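Local coordinates for protein Two-component system sensor histidine kinase (Bacteroides thetaiotaomicron, PDB 3OTT) that probably acts as a membrane-bound sensor histidine kinase that phosphorylates itself and regulates transcription, this chain being its extracellular beta-propeller and beta-sandwich part, an apparent saccharide sensor, at residues Q310-I314 against S315-G319; Y368-H372 against N373-H377; V573-N577 against G578-I582. All blocks are in the same frame, centred on the assembly; numbering follows the deposited sequence.

Contact 1: residues Q310-I314 against S315-G319. With TBR (hexatantalum dodecabromide), chain D.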
loop_
_atom_site.group_PDB
_atom_site.type_symbol
_atom_site.label_atom_id
_atom_site.label_comp_id
_atom_site.label_asym_id
_atom_site.label_seq_id
_atom_site.Cartn_x
_atom_site.Cartn_y
_atom_site.Cartn_z
ATOM N N GLN B 310 -10.378 15.978 -11.628
ATOM C CA GLN B 310 -10.114 15.358 -10.342
ATOM C C GLN B 310 -9.979 13.824 -10.502
ATOM O O GLN B 310 -10.936 13.154 -10.827
ATOM C CB GLN B 310 -11.240 15.734 -9.372
ATOM C CG GLN B 310 -11.240 15.050 -8.009
ATOM C CD GLN B 310 -10.222 15.599 -7.024
ATOM O OE1 GLN B 310 -9.755 16.741 -7.132
ATOM N NE2 GLN B 310 -9.900 14.790 -6.012
ATOM N N PHE B 311 -8.786 13.277 -10.275
ATOM C CA PHE B 311 -8.558 11.812 -10.355
ATOM C C PHE B 311 -8.342 11.222 -8.975
ATOM O O PHE B 311 -7.540 11.699 -8.207
ATOM C CB PHE B 311 -7.367 11.463 -11.277
ATOM C CG PHE B 311 -7.255 9.986 -11.609
ATOM C CD1 PHE B 311 -8.103 9.394 -12.542
ATOM C CD2 PHE B 311 -6.304 9.193 -10.992
ATOM C CE1 PHE B 311 -7.984 8.017 -12.861
ATOM C CE2 PHE B 311 -6.195 7.833 -11.284
ATOM C CZ PHE B 311 -7.015 7.245 -12.211
ATOM N N ILE B 312 -9.072 10.172 -8.670
ATOM C CA ILE B 312 -9.019 9.510 -7.394
ATOM C C ILE B 312 -8.359 8.149 -7.638
ATOM O O ILE B 312 -8.884 7.375 -8.438
ATOM C CB ILE B 312 -10.455 9.322 -6.883
ATOM C CG1 ILE B 312 -11.128 10.703 -6.768
ATOM C CG2 ILE B 312 -10.454 8.518 -5.636
ATOM C CD1 ILE B 312 -11.699 11.082 -5.432
ATOM N N PRO B 313 -7.184 7.879 -7.016
ATOM C CA PRO B 313 -6.533 6.566 -7.138
ATOM C C PRO B 313 -7.233 5.606 -6.217
ATOM O O PRO B 313 -7.824 6.062 -5.217
ATOM C CB PRO B 313 -5.081 6.818 -6.661
ATOM C CG PRO B 313 -5.160 7.977 -5.804
ATOM C CD PRO B 313 -6.293 8.861 -6.359
ATOM N N ILE B 314 -7.198 4.318 -6.538
ATOM C CA ILE B 314 -7.987 3.323 -5.792
ATOM C C ILE B 314 -7.532 3.199 -4.375
ATOM O O ILE B 314 -8.327 2.868 -3.540
ATOM C CB ILE B 314 -7.838 1.803 -6.228
ATOM C CG1 ILE B 314 -7.206 1.596 -7.551
ATOM C CG2 ILE B 314 -9.186 1.063 -6.201
ATOM C CD1 ILE B 314 -7.328 0.091 -7.942
ATOM N N SER B 315 -6.235 3.358 -4.136
ATOM C CA SER B 315 -5.701 3.225 -2.810
ATOM C C SER B 315 -6.363 4.219 -1.866
ATOM O O SER B 315 -6.332 4.017 -0.682
ATOM C CB SER B 315 -4.169 3.420 -2.774
ATOM O OG SER B 315 -3.793 4.663 -3.334
ATOM N N GLN B 316 -6.929 5.293 -2.405
ATOM C CA GLN B 316 -7.626 6.277 -1.586
ATOM C C GLN B 316 -8.963 5.695 -1.061
ATOM O O GLN B 316 -9.506 6.189 -0.102
ATOM C CB GLN B 316 -7.833 7.612 -2.352
ATOM C CG GLN B 316 -8.396 8.785 -1.475
ATOM C CD GLN B 316 -8.683 10.051 -2.265
ATOM O OE1 GLN B 316 -7.856 10.523 -3.053
ATOM N NE2 GLN B 316 -9.852 10.613 -2.055
ATOM N N ILE B 317 -9.448 4.624 -1.684
ATOM C CA ILE B 317 -10.707 3.957 -1.317
ATOM C C ILE B 317 -10.853 2.887 -0.174
ATOM O O ILE B 317 -11.397 3.253 0.849
ATOM C CB ILE B 317 -11.468 3.507 -2.593
ATOM C CG1 ILE B 317 -11.778 4.712 -3.492
ATOM C CG2 ILE B 317 -12.705 2.706 -2.257
ATOM C CD1 ILE B 317 -12.591 5.914 -2.856
ATOM N N THR B 318 -10.443 1.615 -0.174
ATOM C CA THR B 318 -9.175 0.876 -0.356
ATOM C C THR B 318 -8.134 0.919 0.782
ATOM O O THR B 318 -8.235 0.109 1.692
ATOM C CB THR B 318 -8.700 0.606 -1.800
ATOM O OG1 THR B 318 -9.560 -0.397 -2.384
ATOM C CG2 THR B 318 -7.346 0.044 -1.838
ATOM N N GLY B 319 -7.149 1.814 0.745
ATOM C CA GLY B 319 -6.006 1.699 1.649
ATOM C C GLY B 319 -4.989 0.603 1.312
ATOM O O GLY B 319 -4.191 0.229 2.177
HETATM TA TA1 TBR D . -6.639 14.164 0.908
HETATM TA TA2 TBR D . -7.365 16.628 1.868
HETATM TA TA3 TBR D . -9.382 14.724 1.192
HETATM TA TA4 TBR D . -8.882 15.441 3.880
HETATM TA TA5 TBR D . -8.124 12.933 2.899
HETATM TA TA6 TBR D . -6.158 14.812 3.489
HETATM BR BR1 TBR D . -5.909 16.328 -0.335
HETATM BR BR2 TBR D . -8.320 13.738 -1.036
HETATM BR BR3 TBR D . -6.744 11.600 1.131
HETATM BR BR4 TBR D . -4.320 13.754 1.978
HETATM BR BR5 TBR D . -9.305 17.164 0.235
HETATM BR BR6 TBR D . -10.325 12.341 1.588
HETATM BR BR7 TBR D . -9.582 13.200 5.038
HETATM BR BR8 TBR D . -7.130 15.615 5.783
HETATM BR BR9 TBR D . -8.714 18.026 3.613
HETATM BR BRA TBR D . -11.285 15.498 2.822
HETATM BR BRB TBR D . -6.188 12.443 4.566
HETATM BR BRC TBR D . -5.191 17.206 3.104
#
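A propeller strand runs straight into a short, weakly bonded helical turn here, where Pro313 and Gln316 meet by a backbone bond. Gln316 N donates to Pro313 O at 3.0 Å, with an N-H...O angle of 149°. One residue on, Ile317 N donates to Ile314 O, though the place of that oxygen is less sure. The side chain of Gln316 turns back over the strand it follows. Its CG is anti to the backbone N (chi1 -172°) and the chain stays extended, which lays the amide across Ile312 and Pro313. NE2 lies 3.9 Å from Ile312 CD1, and OE1 lies 4.0 Å from Pro313 CD. The amide lies against the hexatantalum dodecabromide cluster, a close approach with NE2 3.6 Å from BR2. NE2 donates to Ala352 O, which helps fix the rotation of the amide. Ile312 CG2 and Ile317 CD1 make a looser apolar contact at 4.4 Å. Ile312 also packs on Phe619 and Ile621, and Ile317 on Phe348. Strand 310-313 is an edge strand of an antiparallel four-stranded sheet, next to strand 618-623. One early strand completing a blade made otherwise of late strands is the ring closure known from beta-propellers.

Contact 2: residues Y368-H372 against N373-H377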
loop_
_atom_site.group_PDB
_atom_site.type_symbol
_atom_site.label_atom_id
_atom_site.label_comp_id
_atom_site.label_asym_id
_atom_site.label_seq_id
_atom_site.Cartn_x
_atom_site.Cartn_y
_atom_site.Cartn_z
ATOM N N TYR B 368 -14.207 -12.546 1.189
ATOM C CA TYR B 368 -15.119 -12.017 0.189
ATOM C C TYR B 368 -14.826 -12.570 -1.214
ATOM O O TYR B 368 -14.379 -11.834 -2.108
ATOM C CB TYR B 368 -15.123 -10.486 0.200
ATOM C CG TYR B 368 -15.470 -9.873 1.545
ATOM C CD1 TYR B 368 -16.755 -9.976 2.060
ATOM C CD2 TYR B 368 -14.500 -9.223 2.320
ATOM C CE1 TYR B 368 -17.084 -9.444 3.328
ATOM C CE2 TYR B 368 -14.829 -8.690 3.588
ATOM C CZ TYR B 368 -16.131 -8.795 4.059
ATOM O OH TYR B 368 -16.489 -8.280 5.289
ATOM N N PRO B 369 -15.101 -13.871 -1.425
ATOM C CA PRO B 369 -14.726 -14.447 -2.719
ATOM C C PRO B 369 -15.669 -14.093 -3.854
ATOM O O PRO B 369 -16.796 -13.694 -3.620
ATOM C CB PRO B 369 -14.698 -15.972 -2.437
ATOM C CG PRO B 369 -15.672 -16.171 -1.259
ATOM C CD PRO B 369 -15.822 -14.833 -0.555
ATOM N N LEU B 370 -15.165 -14.171 -5.081
ATOM C CA LEU B 370 -15.972 -14.121 -6.281
ATOM C C LEU B 370 -15.646 -15.310 -7.157
ATOM O O LEU B 370 -14.507 -15.769 -7.157
ATOM C CB LEU B 370 -15.672 -12.884 -7.082
ATOM C CG LEU B 370 -16.610 -11.701 -6.969
ATOM C CD1 LEU B 370 -16.331 -10.711 -8.123
ATOM C CD2 LEU B 370 -18.015 -12.157 -6.963
ATOM N N SER B 371 -16.627 -15.799 -7.899
ATOM C CA SER B 371 -16.417 -16.902 -8.832
ATOM C C SER B 371 -15.302 -16.586 -9.859
ATOM O O SER B 371 -14.668 -17.521 -10.314
ATOM C CB SER B 371 -17.718 -17.308 -9.580
ATOM O OG SER B 371 -18.328 -16.135 -10.166
ATOM N N HIS B 372 -15.069 -15.298 -10.178
ATOM C CA HIS B 372 -14.114 -14.826 -11.224
ATOM C C HIS B 372 -13.867 -13.345 -11.013
ATOM O O HIS B 372 -14.784 -12.604 -10.638
ATOM C CB HIS B 372 -14.674 -14.990 -12.650
ATOM C CG HIS B 372 -13.632 -15.150 -13.716
ATOM N ND1 HIS B 372 -12.876 -14.102 -14.205
ATOM C CD2 HIS B 372 -13.220 -16.243 -14.394
ATOM C CE1 HIS B 372 -12.030 -14.546 -15.120
ATOM N NE2 HIS B 372 -12.216 -15.841 -15.257
ATOM N N ASN B 373 -12.637 -12.899 -11.288
ATOM C CA ASN B 373 -12.290 -11.494 -11.130
ATOM C C ASN B 373 -12.826 -10.541 -12.208
ATOM O O ASN B 373 -13.009 -9.325 -11.952
ATOM C CB ASN B 373 -10.762 -11.368 -11.044
ATOM C CG ASN B 373 -10.251 -11.720 -9.668
ATOM O OD1 ASN B 373 -11.009 -11.726 -8.708
ATOM N ND2 ASN B 373 -9.001 -12.029 -9.569
ATOM N N ARG B 374 -13.043 -11.061 -13.399
ATOM C CA ARG B 374 -13.343 -10.208 -14.534
ATOM C C ARG B 374 -14.853 -9.886 -14.558
ATOM O O ARG B 374 -15.678 -10.736 -14.841
ATOM C CB ARG B 374 -12.842 -10.855 -15.833
ATOM C CG ARG B 374 -12.894 -9.981 -17.078
ATOM C CD ARG B 374 -11.888 -10.421 -18.191
ATOM N NE ARG B 374 -10.489 -10.345 -17.800
ATOM C CZ ARG B 374 -9.731 -9.249 -17.841
ATOM N NH1 ARG B 374 -10.200 -8.055 -18.303
ATOM N NH2 ARG B 374 -8.480 -9.344 -17.440
ATOM N N ILE B 375 -15.180 -8.657 -14.191
ATOM C CA ILE B 375 -16.535 -8.173 -14.060
ATOM C C ILE B 375 -16.848 -7.550 -15.403
ATOM O O ILE B 375 -15.996 -6.816 -15.973
ATOM C CB ILE B 375 -16.597 -7.025 -13.015
ATOM C CG1 ILE B 375 -15.975 -7.457 -11.659
ATOM C CG2 ILE B 375 -18.058 -6.580 -12.840
ATOM C CD1 ILE B 375 -16.505 -8.739 -11.174
ATOM N N ARG B 376 -18.034 -7.840 -15.928
ATOM C CA ARG B 376 -18.435 -7.334 -17.251
ATOM C C ARG B 376 -19.706 -6.460 -17.186
ATOM O O ARG B 376 -19.936 -5.648 -18.054
ATOM C CB ARG B 376 -18.559 -8.483 -18.266
ATOM C CG ARG B 376 -17.465 -9.544 -18.143
ATOM C CD ARG B 376 -17.208 -10.393 -19.339
ATOM N NE ARG B 376 -16.545 -9.575 -20.269
ATOM C CZ ARG B 376 -15.338 -9.730 -20.819
ATOM N NH1 ARG B 376 -14.513 -10.773 -20.604
ATOM N NH2 ARG B 376 -15.010 -8.761 -21.648
ATOM N N HIS B 377 -20.476 -6.562 -16.116
ATOM C CA HIS B 377 -21.679 -5.764 -16.008
ATOM C C HIS B 377 -22.263 -5.845 -14.618
ATOM O O HIS B 377 -22.194 -6.899 -13.973
ATOM C CB HIS B 377 -22.739 -6.118 -17.054
ATOM C CG HIS B 377 -23.758 -5.037 -17.258
ATOM N ND1 HIS B 377 -25.120 -5.275 -17.234
ATOM C CD2 HIS B 377 -23.614 -3.702 -17.436
ATOM C CE1 HIS B 377 -25.764 -4.135 -17.436
ATOM N NE2 HIS B 377 -24.867 -3.168 -17.570
#
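His372 and Arg374 meet just before strand 375-380, where the loop enters a propeller blade. Arg374 N donates to His372 ND1 at 3.2 Å. The bond is nearly straight, 169° at the hydrogen, and the donor lies in the ring plane at the edge. A chi1 of -153° carries the imidazole of His372 away from its own amide N and alongside Arg374. The two side chains then run side by side, pointing the same way, with Arg374 CB 3.6 Å from His372 ND1. The tight apolar part lies with Leu370 and Ile375. Their CD1 methyls touch at 3.6 Å, and the side chains cross at about a right angle. Leu370 also packs on Ile388 and Phe404. Looser is the meeting of the His372 ring with Asn373 N, which lies oblique to it and at a poor angle for a bond to ND1. Asn373 OD1 instead accepts from Met363 N. In the second subunit, Tyr75 OH bonds His372 NE2, Asp72 and Asp113 form salt bridges with Arg374 NH2, and Gln129 bonds Arg374 NH1. With ND1 accepting from a backbone N-H, a neutral ring protonated at NE2 would be consistent with the geometry. ND1 is thus taken up by Arg374 N within the loop, which leaves NE2 and the guanidinium group for the other subunit.

Contact 3: residues V573-N577 against G578-I582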
loop_
_atom_site.group_PDB
_atom_site.type_symbol
_atom_site.label_atom_id
_atom_site.label_comp_id
_atom_site.label_asym_id
_atom_site.label_seq_id
_atom_site.Cartn_x
_atom_site.Cartn_y
_atom_site.Cartn_z
ATOM N N VAL B 573 -18.837 10.041 -24.643
ATOM C CA VAL B 573 -18.220 8.957 -25.397
ATOM C C VAL B 573 -16.725 8.975 -25.154
ATOM O O VAL B 573 -16.019 9.911 -25.557
ATOM C CB VAL B 573 -18.524 9.086 -26.915
ATOM C CG1 VAL B 573 -18.053 7.813 -27.685
ATOM C CG2 VAL B 573 -19.982 9.250 -27.135
ATOM N N SER B 574 -16.253 7.948 -24.467
ATOM C CA SER B 574 -14.848 7.789 -24.158
ATOM C C SER B 574 -14.210 6.914 -25.232
ATOM O O SER B 574 -14.761 5.871 -25.580
ATOM C CB SER B 574 -14.717 7.122 -22.809
ATOM O OG SER B 574 -13.357 6.953 -22.535
ATOM N N THR B 575 -13.104 7.376 -25.804
ATOM C CA THR B 575 -12.442 6.675 -26.875
ATOM C C THR B 575 -10.947 6.647 -26.552
ATOM O O THR B 575 -10.471 7.347 -25.656
ATOM C CB THR B 575 -12.488 7.435 -28.228
ATOM O OG1 THR B 575 -11.667 8.620 -28.129
ATOM C CG2 THR B 575 -13.893 7.819 -28.653
ATOM N N THR B 576 -10.225 5.887 -27.365
ATOM C CA THR B 576 -8.781 5.815 -27.361
ATOM C C THR B 576 -8.107 7.174 -27.528
ATOM O O THR B 576 -7.002 7.390 -27.034
ATOM C CB THR B 576 -8.341 4.943 -28.548
ATOM O OG1 THR B 576 -8.728 3.595 -28.275
ATOM C CG2 THR B 576 -6.806 5.018 -28.749
ATOM N N ASN B 577 -8.759 8.077 -28.259
ATOM C CA ASN B 577 -8.166 9.379 -28.513
ATOM C C ASN B 577 -8.757 10.536 -27.669
ATOM O O ASN B 577 -8.460 11.707 -27.890
ATOM C CB ASN B 577 -8.141 9.660 -30.032
ATOM C CG ASN B 577 -6.884 9.044 -30.736
ATOM O OD1 ASN B 577 -6.598 7.838 -30.626
ATOM N ND2 ASN B 577 -6.121 9.898 -31.437
ATOM N N GLY B 578 -9.599 10.194 -26.704
ATOM C CA GLY B 578 -10.165 11.186 -25.805
ATOM C C GLY B 578 -11.671 11.094 -25.586
ATOM O O GLY B 578 -12.326 10.094 -25.919
ATOM N N LEU B 579 -12.195 12.167 -25.029
ATOM C CA LEU B 579 -13.551 12.255 -24.595
ATOM C C LEU B 579 -14.360 13.164 -25.530
ATOM O O LEU B 579 -14.005 14.306 -25.762
ATOM C CB LEU B 579 -13.565 12.824 -23.169
ATOM C CG LEU B 579 -14.554 12.288 -22.136
ATOM C CD1 LEU B 579 -14.900 13.431 -21.101
ATOM C CD2 LEU B 579 -15.805 11.749 -22.704
ATOM N N TRP B 580 -15.443 12.632 -26.076
ATOM C CA TRP B 580 -16.393 13.445 -26.854
ATOM C C TRP B 580 -17.753 13.521 -26.172
ATOM O O TRP B 580 -18.239 12.532 -25.651
ATOM C CB TRP B 580 -16.566 12.866 -28.271
ATOM C CG TRP B 580 -15.277 12.871 -29.020
ATOM C CD1 TRP B 580 -14.179 12.079 -28.785
ATOM C CD2 TRP B 580 -14.913 13.759 -30.077
ATOM N NE1 TRP B 580 -13.165 12.420 -29.634
ATOM C CE2 TRP B 580 -13.591 13.440 -30.449
ATOM C CE3 TRP B 580 -15.582 14.791 -30.746
ATOM C CZ2 TRP B 580 -12.931 14.097 -31.475
ATOM C CZ3 TRP B 580 -14.940 15.454 -31.759
ATOM C CH2 TRP B 580 -13.618 15.102 -32.123
ATOM N N ILE B 581 -18.346 14.698 -26.212
ATOM C CA ILE B 581 -19.683 14.952 -25.741
ATOM C C ILE B 581 -20.580 15.336 -26.944
ATOM O O ILE B 581 -20.259 16.260 -27.695
ATOM C CB ILE B 581 -19.649 16.132 -24.763
ATOM C CG1 ILE B 581 -18.730 15.801 -23.576
ATOM C CG2 ILE B 581 -21.107 16.568 -24.344
ATOM C CD1 ILE B 581 -18.784 16.878 -22.410
ATOM N N ILE B 582 -21.718 14.657 -27.080
ATOM C CA ILE B 582 -22.562 14.779 -28.270
ATOM C C ILE B 582 -23.961 15.126 -27.834
ATOM O O ILE B 582 -24.544 14.437 -26.990
ATOM C CB ILE B 582 -22.637 13.431 -29.038
ATOM C CG1 ILE B 582 -21.237 12.954 -29.448
ATOM C CG2 ILE B 582 -23.572 13.493 -30.238
ATOM C CD1 ILE B 582 -21.242 11.446 -29.841
#
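Val573 pairs with Trp580, Ser574 with Leu579 and Thr575 with Gly578 in an antiparallel hairpin, closed by a type I turn from Thr575 to Gly578. Val573 N donates to Trp580 O and Trp580 N to Val573 O, both at 2.8 Å. The second bond is almost straight, 174° at the hydrogen. Ser574 and Leu579 form the non-hydrogen-bonded pair between. At the turn, Gly578 N donates to Thr575 O at 3.2 Å. Gly578 O takes two donors, Thr575 N at 2.8 Å and Thr575 OG1 at 2.7 Å, from opposite faces of the carbonyl plane. A side chain on Gly578 would run into Asn577 O. With chi1 at 69°, Thr575 OG1 sits between the backbone N and the carbonyl carbon, where it can reach both Gly578 O and Asn577 N. It accepts from Asn577 N at 3.0 Å, which makes an ST turn. A valine in place of Thr575 would probably leave Asn577 N without this acceptor and Gly578 O with one donor fewer, making the turn less firmly held. On the face of Val573 and Trp580, Val573 CG2 meets Ile582 CD1 at 3.7 Å. Trp580 meets Phe553; its NE1 is buried with no partner in the model. On the other face, Leu579 CD2 comes within 3.4 Å of Val573 O, and Ser574 OG bonds Phe599 O. The chemistry implies a backbone-paired turn to which one hydroxyl adds a second donor for Gly578 O and an acceptor for Asn577 N.

In the fold
The three contacts lie in series along the chain and do not touch. Contact 1 is near the centre of the molecule, its centre about 7 Å from the chain centre; contacts 2 and 3 lie about 27 and 23 Å from it. Nearest atoms of contact 1 are about 11 Å from contact 2 and about 11 Å from contact 3, and those of contacts 2 and 3 are about 15 Å apart. Contact 1 alone holds a residue of the metal-cluster pocket, Gln316. Contact 2 reaches the second subunit, whereas no other chain touches contact 3. The three lie in different sheets, with 310-313 and 375-380 as outermost strands and hairpin 570-583 inside its blade.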